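Local coordinates for protein AvtR (Acidianus filamentous virus 6, PDB 4HV0) that regulates transcription as a protein of a hyperthermophilic archaeal virus, probably binding DNA through a ribbon-helix-helix fold, at residues E7-F12 against T87-L92; K18-S23 against I28-K33; G52-I55 against K60-Y63. All coordinates share one frame; numbering follows the deposited sequence.

Interaction 1 of 3, residues E7-F12 against T87-L92; sequences EEVYEF and TLNRFL
Val9, on the first helix of the ribbon-helix-helix motif, packs against Asn89 and Leu92 in the first turns of helix 88-97. The two methyls of Val9 divide the work. With CG1 anti to the backbone N (chi1 170°), that branch meets Leu92, and CG2 is left to meet Asn89. CG1 lies 4.0 Å from Leu92 CB and 4.1 Å from Leu92 CD1, and the two side chains cross at about a right angle. CG2 lies 3.7 Å from Asn89 OD1, a van der Waals contact to a polar atom. That oxygen is used elsewhere: it accepts from the backbone N of Glu6, at the end of strand 3-6. In ribbon-helix-helix proteins a strand leads into the first of two helices, and here Asn89 ties the far helix to that strand-helix junction. Asn89 reaches Glu6 and Val9 with CG anti to its own backbone N (chi1 176°). The helix carrying Asn89 and Leu92 is capped at its start. Thr87 is the N-cap, and its OG1 accepts from Arg90 N at 3.0 Å (N-H...O 159°). Leu92 is buried and also touches Ile31 of helix 24-36.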
loop_
_atom_site.group_PDB
_atom_site.type_symbol
_atom_site.label_atom_id
_atom_site.label_comp_id
_atom_site.label_asym_id
_atom_site.label_seq_id
_atom_site.Cartn_x
_atom_site.Cartn_y
_atom_site.Cartn_z
ATOM N N GLU A 7 7.752 -7.855 -3.763
ATOM C CA GLU A 7 8.603 -7.022 -4.621
ATOM C C GLU A 7 7.880 -6.503 -5.878
ATOM O O GLU A 7 7.984 -5.327 -6.222
ATOM C CB GLU A 7 9.842 -7.823 -5.001
ATOM C CG GLU A 7 10.909 -7.054 -5.748
ATOM C CD GLU A 7 12.203 -7.834 -5.842
ATOM O OE1 GLU A 7 12.174 -9.071 -5.618
ATOM O OE2 GLU A 7 13.246 -7.205 -6.125
ATOM N N GLU A 8 7.150 -7.371 -6.564
ATOM C CA GLU A 8 6.394 -6.938 -7.734
ATOM C C GLU A 8 5.463 -5.742 -7.423
ATOM O O GLU A 8 5.389 -4.763 -8.193
ATOM C CB GLU A 8 5.609 -8.100 -8.320
ATOM C CG GLU A 8 4.949 -7.744 -9.634
ATOM C CD GLU A 8 4.280 -8.929 -10.314
ATOM O OE1 GLU A 8 4.215 -10.028 -9.708
ATOM O OE2 GLU A 8 3.805 -8.746 -11.464
ATOM N N VAL A 9 4.792 -5.799 -6.281
ATOM C CA VAL A 9 3.912 -4.727 -5.882
ATOM C C VAL A 9 4.705 -3.453 -5.603
ATOM O O VAL A 9 4.300 -2.344 -6.015
ATOM C CB VAL A 9 3.047 -5.117 -4.657
ATOM C CG1 VAL A 9 2.311 -3.903 -4.104
ATOM C CG2 VAL A 9 2.054 -6.194 -5.032
ATOM N N TYR A 10 5.828 -3.597 -4.908
ATOM C CA TYR A 10 6.662 -2.446 -4.588
ATOM C C TYR A 10 7.192 -1.778 -5.857
ATOM O O TYR A 10 7.159 -0.549 -5.963
ATOM C CB TYR A 10 7.819 -2.850 -3.703
ATOM C CG TYR A 10 8.662 -1.672 -3.268
ATOM C CD1 TYR A 10 8.206 -0.794 -2.290
ATOM C CD2 TYR A 10 9.908 -1.430 -3.847
ATOM C CE1 TYR A 10 8.969 0.293 -1.893
ATOM C CE2 TYR A 10 10.681 -0.353 -3.445
ATOM C CZ TYR A 10 10.209 0.510 -2.469
ATOM O OH TYR A 10 10.971 1.584 -2.073
ATOM N N GLU A 11 7.651 -2.573 -6.829
ATOM C CA GLU A 11 8.139 -1.997 -8.082
ATOM C C GLU A 11 7.034 -1.124 -8.663
ATOM O O GLU A 11 7.262 0.056 -8.979
ATOM C CB GLU A 11 8.577 -3.062 -9.111
ATOM C CG GLU A 11 9.706 -3.994 -8.683
ATOM C CD GLU A 11 10.912 -3.296 -8.064
ATOM O OE1 GLU A 11 11.292 -2.189 -8.494
ATOM O OE2 GLU A 11 11.500 -3.862 -7.116
ATOM N N PHE A 12 5.838 -1.698 -8.768
ATOM C CA PHE A 12 4.696 -0.972 -9.293
ATOM C C PHE A 12 4.432 0.331 -8.549
ATOM O O PHE A 12 4.253 1.362 -9.165
ATOM C CB PHE A 12 3.447 -1.826 -9.244
ATOM C CG PHE A 12 2.202 -1.047 -9.532
ATOM C CD1 PHE A 12 1.805 -0.815 -10.846
ATOM C CD2 PHE A 12 1.438 -0.513 -8.495
ATOM C CE1 PHE A 12 0.662 -0.086 -11.127
ATOM C CE2 PHE A 12 0.290 0.225 -8.772
ATOM C CZ PHE A 12 -0.094 0.436 -10.092
ATOM N N THR A 87 -5.606 -9.394 2.359
ATOM C CA THR A 87 -4.506 -8.666 2.873
ATOM C C THR A 87 -4.432 -7.435 1.959
ATOM O O THR A 87 -4.999 -7.383 0.858
ATOM C CB THR A 87 -3.172 -9.430 2.753
ATOM O OG1 THR A 87 -3.020 -9.828 1.407
ATOM C CG2 THR A 87 -3.071 -10.634 3.621
ATOM N N LEU A 88 -3.718 -6.431 2.427
ATOM C CA LEU A 88 -3.516 -5.270 1.641
ATOM C C LEU A 88 -2.665 -5.637 0.418
ATOM O O LEU A 88 -2.911 -5.138 -0.707
ATOM C CB LEU A 88 -2.822 -4.219 2.469
ATOM C CG LEU A 88 -2.574 -2.933 1.697
ATOM C CD1 LEU A 88 -3.770 -2.462 0.926
ATOM C CD2 LEU A 88 -2.191 -1.953 2.775
ATOM N N ASN A 89 -1.664 -6.489 0.631
ATOM C CA ASN A 89 -0.742 -6.851 -0.458
ATOM C C ASN A 89 -1.501 -7.514 -1.566
ATOM O O ASN A 89 -1.301 -7.205 -2.710
ATOM C CB ASN A 89 0.369 -7.818 -0.010
ATOM C CG ASN A 89 1.281 -8.271 -1.175
ATOM O OD1 ASN A 89 2.163 -7.539 -1.610
ATOM N ND2 ASN A 89 1.079 -9.462 -1.658
ATOM N N ARG A 90 -2.362 -8.462 -1.223
ATOM C CA ARG A 90 -3.098 -9.150 -2.244
ATOM C C ARG A 90 -4.084 -8.179 -2.957
ATOM O O ARG A 90 -4.250 -8.272 -4.162
ATOM C CB ARG A 90 -3.870 -10.323 -1.679
ATOM C CG ARG A 90 -4.495 -11.213 -2.762
ATOM C CD ARG A 90 -5.289 -12.298 -2.082
ATOM N NE ARG A 90 -6.712 -12.138 -2.388
ATOM C CZ ARG A 90 -7.720 -12.329 -1.550
ATOM N NH1 ARG A 90 -7.516 -12.705 -0.313
ATOM N NH2 ARG A 90 -8.946 -12.146 -1.965
ATOM N N PHE A 91 -4.689 -7.257 -2.210
ATOM C CA PHE A 91 -5.563 -6.266 -2.799
ATOM C C PHE A 91 -4.805 -5.411 -3.823
ATOM O O PHE A 91 -5.221 -5.302 -4.956
ATOM C CB PHE A 91 -6.146 -5.425 -1.667
ATOM C CG PHE A 91 -6.915 -4.232 -2.094
ATOM C CD1 PHE A 91 -8.263 -4.316 -2.328
ATOM C CD2 PHE A 91 -6.308 -2.996 -2.133
ATOM C CE1 PHE A 91 -8.981 -3.189 -2.682
ATOM C CE2 PHE A 91 -7.017 -1.859 -2.466
ATOM C CZ PHE A 91 -8.351 -1.953 -2.746
ATOM N N LEU A 92 -3.658 -4.873 -3.438
ATOM C CA LEU A 92 -2.827 -4.115 -4.381
ATOM C C LEU A 92 -2.347 -4.972 -5.558
ATOM O O LEU A 92 -2.285 -4.501 -6.681
ATOM C CB LEU A 92 -1.607 -3.530 -3.683
ATOM C CG LEU A 92 -1.868 -2.523 -2.582
ATOM C CD1 LEU A 92 -0.614 -2.347 -1.760
ATOM C CD2 LEU A 92 -2.291 -1.199 -3.211
#

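Interaction 2 of 3, residues K18-S23 against I28-K33; sequences KEEGTS and IRKILK
Lys30 reaches from helix 24-36 to Glu20, just past the end of helix 7-19. Helices 7-19 and 24-36 are the two helices of the ribbon-helix-helix motif, joined by a short turn. The CB of Lys30 points toward the turn. CG is anti to the backbone N (chi1 -173°), and the chain then runs out nearly extended as far as CE. Lys30 CG is still 5.8 Å from Glu20 OE1, while Lys30 CD is 4.6 Å from that oxygen. The approach stalls at CE, which comes no closer than CD, and NZ completes it. The last bond turns aside (chi4 -94°), and this bend carries NZ to the carboxylate. There Lys30 NZ is 3.9 Å from Glu20 OE1 and 4.1 Å from Glu20 OE2. NZ faces both oxygens, neither at hydrogen-bonding distance. The salt bridge is long, so the attraction is probably weak, and it lies at the protein surface.

Glu20 is the first residue to leave helical geometry after helix 7-19. Its side chain is extended beyond CG, and it crosses that of Lys30 obliquely. Gly21 follows as the centre of an inverse gamma turn. Ser23 is the N-cap of the next helix, and its OG accepts from Ala26 N. Lys30 lies on the solvent side of helix 24-36, whereas its neighbours Ile28 and Ile31 are buried, and both touch Leu13 of helix 7-19. Arg29 is also buried, and its NH1 makes a weak hydrogen bond to Lys68 O.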
loop_
_atom_site.group_PDB
_atom_site.type_symbol
_atom_site.label_atom_id
_atom_site.label_comp_id
_atom_site.label_asym_id
_atom_site.label_seq_id
_atom_site.Cartn_x
_atom_site.Cartn_y
_atom_site.Cartn_z
ATOM N N LYS A 18 7.404 7.707 -8.749
ATOM C CA LYS A 18 8.236 8.506 -9.652
ATOM C C LYS A 18 7.422 9.200 -10.773
ATOM O O LYS A 18 7.512 10.420 -10.914
ATOM C CB LYS A 18 9.369 7.652 -10.235
ATOM C CG LYS A 18 10.565 7.546 -9.293
ATOM C CD LYS A 18 11.531 6.430 -9.667
ATOM C CE LYS A 18 12.584 6.263 -8.575
ATOM N NZ LYS A 18 13.532 5.141 -8.817
ATOM N N GLU A 19 6.621 8.433 -11.526
ATOM C CA GLU A 19 5.718 8.966 -12.590
ATOM C C GLU A 19 4.988 10.225 -12.140
ATOM O O GLU A 19 4.856 11.191 -12.890
ATOM C CB GLU A 19 4.644 7.943 -13.018
ATOM C CG GLU A 19 5.015 7.063 -14.207
ATOM C CD GLU A 19 3.930 6.061 -14.594
ATOM O OE1 GLU A 19 2.855 5.980 -13.929
ATOM O OE2 GLU A 19 4.162 5.322 -15.580
ATOM N N GLU A 20 4.513 10.200 -10.905
ATOM C CA GLU A 20 3.900 11.341 -10.261
ATOM C C GLU A 20 5.006 11.802 -9.342
ATOM O O GLU A 20 5.830 11.015 -8.938
ATOM C CB GLU A 20 2.664 10.878 -9.476
ATOM C CG GLU A 20 1.897 9.736 -10.174
ATOM C CD GLU A 20 0.469 9.539 -9.694
ATOM O OE1 GLU A 20 0.143 9.980 -8.566
ATOM O OE2 GLU A 20 -0.323 8.931 -10.461
ATOM N N GLY A 21 5.062 13.070 -9.011
ATOM C CA GLY A 21 6.197 13.556 -8.228
ATOM C C GLY A 21 6.051 13.326 -6.737
ATOM O O GLY A 21 5.998 14.283 -5.979
ATOM N N THR A 22 6.022 12.067 -6.302
ATOM C CA THR A 22 5.656 11.756 -4.911
ATOM C C THR A 22 6.356 10.520 -4.399
ATOM O O THR A 22 7.025 9.813 -5.145
ATOM C CB THR A 22 4.143 11.485 -4.786
ATOM O OG1 THR A 22 3.718 10.748 -5.945
ATOM C CG2 THR A 22 3.349 12.799 -4.636
ATOM N N SER A 23 6.162 10.247 -3.117
ATOM C CA SER A 23 6.700 9.045 -2.500
ATOM C C SER A 23 5.808 7.804 -2.698
ATOM O O SER A 23 4.678 7.913 -3.157
ATOM C CB SER A 23 6.892 9.315 -1.025
ATOM O OG SER A 23 5.646 9.621 -0.447
ATOM N N ILE A 28 0.275 4.825 -1.970
ATOM C CA ILE A 28 -0.573 3.947 -1.150
ATOM C C ILE A 28 -1.731 4.724 -0.542
ATOM O O ILE A 28 -2.872 4.287 -0.669
ATOM C CB ILE A 28 0.216 3.276 -0.019
ATOM C CG1 ILE A 28 1.145 2.225 -0.587
ATOM C CG2 ILE A 28 -0.689 2.673 1.039
ATOM C CD1 ILE A 28 2.199 1.853 0.437
ATOM N N ARG A 29 -1.461 5.889 0.067
ATOM C CA ARG A 29 -2.534 6.747 0.589
ATOM C C ARG A 29 -3.560 7.126 -0.465
ATOM O O ARG A 29 -4.757 7.071 -0.195
ATOM C CB ARG A 29 -2.027 7.992 1.268
ATOM C CG ARG A 29 -1.600 7.724 2.691
ATOM C CD ARG A 29 -1.522 9.003 3.514
ATOM N NE ARG A 29 -0.487 9.892 3.005
ATOM C CZ ARG A 29 0.823 9.750 3.227
ATOM N NH1 ARG A 29 1.299 8.744 3.966
ATOM N NH2 ARG A 29 1.672 10.624 2.692
ATOM N N LYS A 30 -3.127 7.418 -1.682
ATOM C CA LYS A 30 -4.078 7.765 -2.731
ATOM C C LYS A 30 -4.963 6.567 -3.089
ATOM O O LYS A 30 -6.185 6.712 -3.204
ATOM C CB LYS A 30 -3.356 8.332 -3.957
ATOM C CG LYS A 30 -4.277 8.879 -5.046
ATOM C CD LYS A 30 -3.613 10.006 -5.836
ATOM C CE LYS A 30 -4.306 10.302 -7.168
ATOM N NZ LYS A 30 -3.728 9.591 -8.344
ATOM N N ILE A 31 -4.367 5.379 -3.225
ATOM C CA ILE A 31 -5.136 4.160 -3.515
ATOM C C ILE A 31 -6.130 3.890 -2.381
ATOM O O ILE A 31 -7.319 3.671 -2.636
ATOM C CB ILE A 31 -4.225 2.945 -3.676
ATOM C CG1 ILE A 31 -3.421 3.084 -4.938
ATOM C CG2 ILE A 31 -5.049 1.631 -3.753
ATOM C CD1 ILE A 31 -2.199 2.206 -4.926
ATOM N N LEU A 32 -5.666 3.973 -1.134
ATOM C CA LEU A 32 -6.584 3.796 0.009
ATOM C C LEU A 32 -7.717 4.830 0.033
ATOM O O LEU A 32 -8.840 4.487 0.364
ATOM C CB LEU A 32 -5.861 3.795 1.339
ATOM C CG LEU A 32 -4.795 2.676 1.471
ATOM C CD1 LEU A 32 -4.135 2.702 2.843
ATOM C CD2 LEU A 32 -5.291 1.271 1.127
ATOM N N LYS A 33 -7.432 6.084 -0.287
ATOM C CA LYS A 33 -8.495 7.118 -0.292
ATOM C C LYS A 33 -9.517 6.826 -1.369
ATOM O O LYS A 33 -10.704 6.841 -1.109
ATOM C CB LYS A 33 -7.921 8.531 -0.454
ATOM C CG LYS A 33 -7.253 9.038 0.821
ATOM C CD LYS A 33 -6.126 9.973 0.448
ATOM C CE LYS A 33 -6.195 11.264 1.251
ATOM N NZ LYS A 33 -5.251 12.295 0.732
#

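Interaction 3 of 3, residues G52-I55 against K60-Y63; sequences GSYI and KKYY
Tyr54 has CG between its backbone N and carbonyl carbon (chi1 57°), whereas Lys61 and Tyr63 have theirs beside the backbone N; these turns bring the three side chains together. Lys61 CD sits over the centre of the Tyr54 ring, 3.5 Å from its centroid, in a CH-pi contact. Lys61 CE continues along the ring and comes 3.5 Å from Tyr54 CE2. The edge of Tyr54 meets Tyr63. Tyr54 CD2 is 3.6 Å from Tyr63 CE1, and the rings form an offset T-shaped pair with planes at 78°. Tyr54 CB lies over the face of the Tyr63 ring. The Lys61 ammonium ends at Tyr63, with NZ donating to Tyr63 OH at 3.1 Å. All this decorates a beta hairpin of strands 54-57 and 60-65. Tyr54 and Tyr63 are an antiparallel non-hydrogen-bonded pair, and Ile55 and Tyr62 are the hydrogen-bonded pair next to it. Ile55 N donates to Tyr62 O at 3.0 Å, and Tyr62 N donates to Ile55 O at 2.9 Å. On the face of Ile55 and Tyr62, Ile55 CG1 lies 4.3 Å from Tyr62 CB. Tyr63 also stacks with Tyr10 of helix 7-19, and its backbone bonds to Val5.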
loop_
_atom_site.group_PDB
_atom_site.type_symbol
_atom_site.label_atom_id
_atom_site.label_comp_id
_atom_site.label_asym_id
_atom_site.label_seq_id
_atom_site.Cartn_x
_atom_site.Cartn_y
_atom_site.Cartn_z
ATOM N N GLY A 52 13.034 2.884 0.472
ATOM C CA GLY A 52 12.270 1.669 0.853
ATOM C C GLY A 52 13.089 0.453 1.296
ATOM O O GLY A 52 13.781 -0.152 0.477
ATOM N N SER A 53 12.969 0.071 2.575
ATOM C CA SER A 53 13.687 -1.068 3.175
ATOM C C SER A 53 12.912 -2.400 3.139
ATOM O O SER A 53 11.687 -2.400 3.033
ATOM C CB SER A 53 13.954 -0.761 4.641
ATOM O OG SER A 53 12.730 -0.875 5.363
ATOM N N TYR A 54 13.618 -3.525 3.305
ATOM C CA TYR A 54 13.021 -4.857 3.130
ATOM C C TYR A 54 13.612 -5.972 3.997
ATOM O O TYR A 54 14.548 -5.755 4.734
ATOM C CB TYR A 54 13.175 -5.278 1.682
ATOM C CG TYR A 54 14.607 -5.296 1.199
ATOM C CD1 TYR A 54 15.554 -6.200 1.718
ATOM C CD2 TYR A 54 15.011 -4.419 0.206
ATOM C CE1 TYR A 54 16.860 -6.202 1.249
ATOM C CE2 TYR A 54 16.305 -4.416 -0.279
ATOM C CZ TYR A 54 17.227 -5.301 0.242
ATOM O OH TYR A 54 18.512 -5.275 -0.246
ATOM N N ILE A 55 13.038 -7.173 3.889
ATOM C CA ILE A 55 13.627 -8.364 4.468
ATOM C C ILE A 55 13.609 -9.463 3.436
ATOM O O ILE A 55 12.777 -9.447 2.536
ATOM C CB ILE A 55 12.947 -8.794 5.769
ATOM C CG1 ILE A 55 11.544 -9.282 5.522
ATOM C CG2 ILE A 55 12.909 -7.632 6.763
ATOM C CD1 ILE A 55 10.893 -9.801 6.786
ATOM N N LYS A 60 13.323 -14.219 -1.300
ATOM C CA LYS A 60 12.436 -13.195 -1.824
ATOM C C LYS A 60 12.446 -11.993 -0.930
ATOM O O LYS A 60 12.469 -12.105 0.283
ATOM C CB LYS A 60 11.013 -13.729 -1.955
ATOM C CG LYS A 60 10.860 -14.750 -3.069
ATOM C CD LYS A 60 9.835 -15.823 -2.729
ATOM C CE LYS A 60 10.022 -17.074 -3.590
ATOM N NZ LYS A 60 9.623 -18.310 -2.857
ATOM N N LYS A 61 12.431 -10.824 -1.543
ATOM C CA LYS A 61 12.356 -9.561 -0.817
ATOM C C LYS A 61 10.913 -9.224 -0.496
ATOM O O LYS A 61 10.035 -9.431 -1.323
ATOM C CB LYS A 61 12.901 -8.415 -1.656
ATOM C CG LYS A 61 14.388 -8.427 -1.953
ATOM C CD LYS A 61 14.798 -6.976 -2.173
ATOM C CE LYS A 61 16.140 -6.782 -2.853
ATOM N NZ LYS A 61 16.107 -5.532 -3.662
ATOM N N TYR A 62 10.694 -8.678 0.696
ATOM C CA TYR A 62 9.394 -8.215 1.152
ATOM C C TYR A 62 9.582 -6.817 1.745
ATOM O O TYR A 62 10.258 -6.647 2.754
ATOM C CB TYR A 62 8.826 -9.172 2.224
ATOM C CG TYR A 62 8.495 -10.548 1.707
ATOM C CD1 TYR A 62 7.262 -10.818 1.123
ATOM C CD2 TYR A 62 9.421 -11.581 1.771
ATOM C CE1 TYR A 62 6.955 -12.072 0.630
ATOM C CE2 TYR A 62 9.114 -12.855 1.292
ATOM C CZ TYR A 62 7.880 -13.093 0.729
ATOM O OH TYR A 62 7.582 -14.353 0.253
ATOM N N TYR A 63 8.991 -5.806 1.122
ATOM C CA TYR A 63 9.248 -4.424 1.523
ATOM C C TYR A 63 8.326 -4.005 2.652
ATOM O O TYR A 63 7.151 -4.274 2.625
ATOM C CB TYR A 63 9.127 -3.500 0.322
ATOM C CG TYR A 63 10.224 -3.713 -0.704
ATOM C CD1 TYR A 63 11.323 -2.850 -0.786
ATOM C CD2 TYR A 63 10.165 -4.789 -1.588
ATOM C CE1 TYR A 63 12.319 -3.057 -1.731
ATOM C CE2 TYR A 63 11.151 -5.001 -2.533
ATOM C CZ TYR A 63 12.227 -4.138 -2.603
ATOM O OH TYR A 63 13.203 -4.360 -3.555
#

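Interactions 2 and 3 both lie within the long loop that interaction 1 closes, and they follow one another along the chain. Helix 7-19 is shared by interactions 1 and 2, whose centres are 13 Å apart. They touch through Leu88 with Leu32, so helices 24-36 and 88-97 join one apolar core. Interaction 3 lies about 12 Å from interaction 1, centre to centre, and meets it where Glu7 touches Tyr63. Its strand 60-65 is the middle strand of the sheet, between 3-6 and 54-57. Interactions 2 and 3 do not touch; their nearest atoms are about 8 Å apart. Helix 7-19 has a part in all three: it packs on helix 88-97, leads into the turn of interaction 2 and meets strand 60-65.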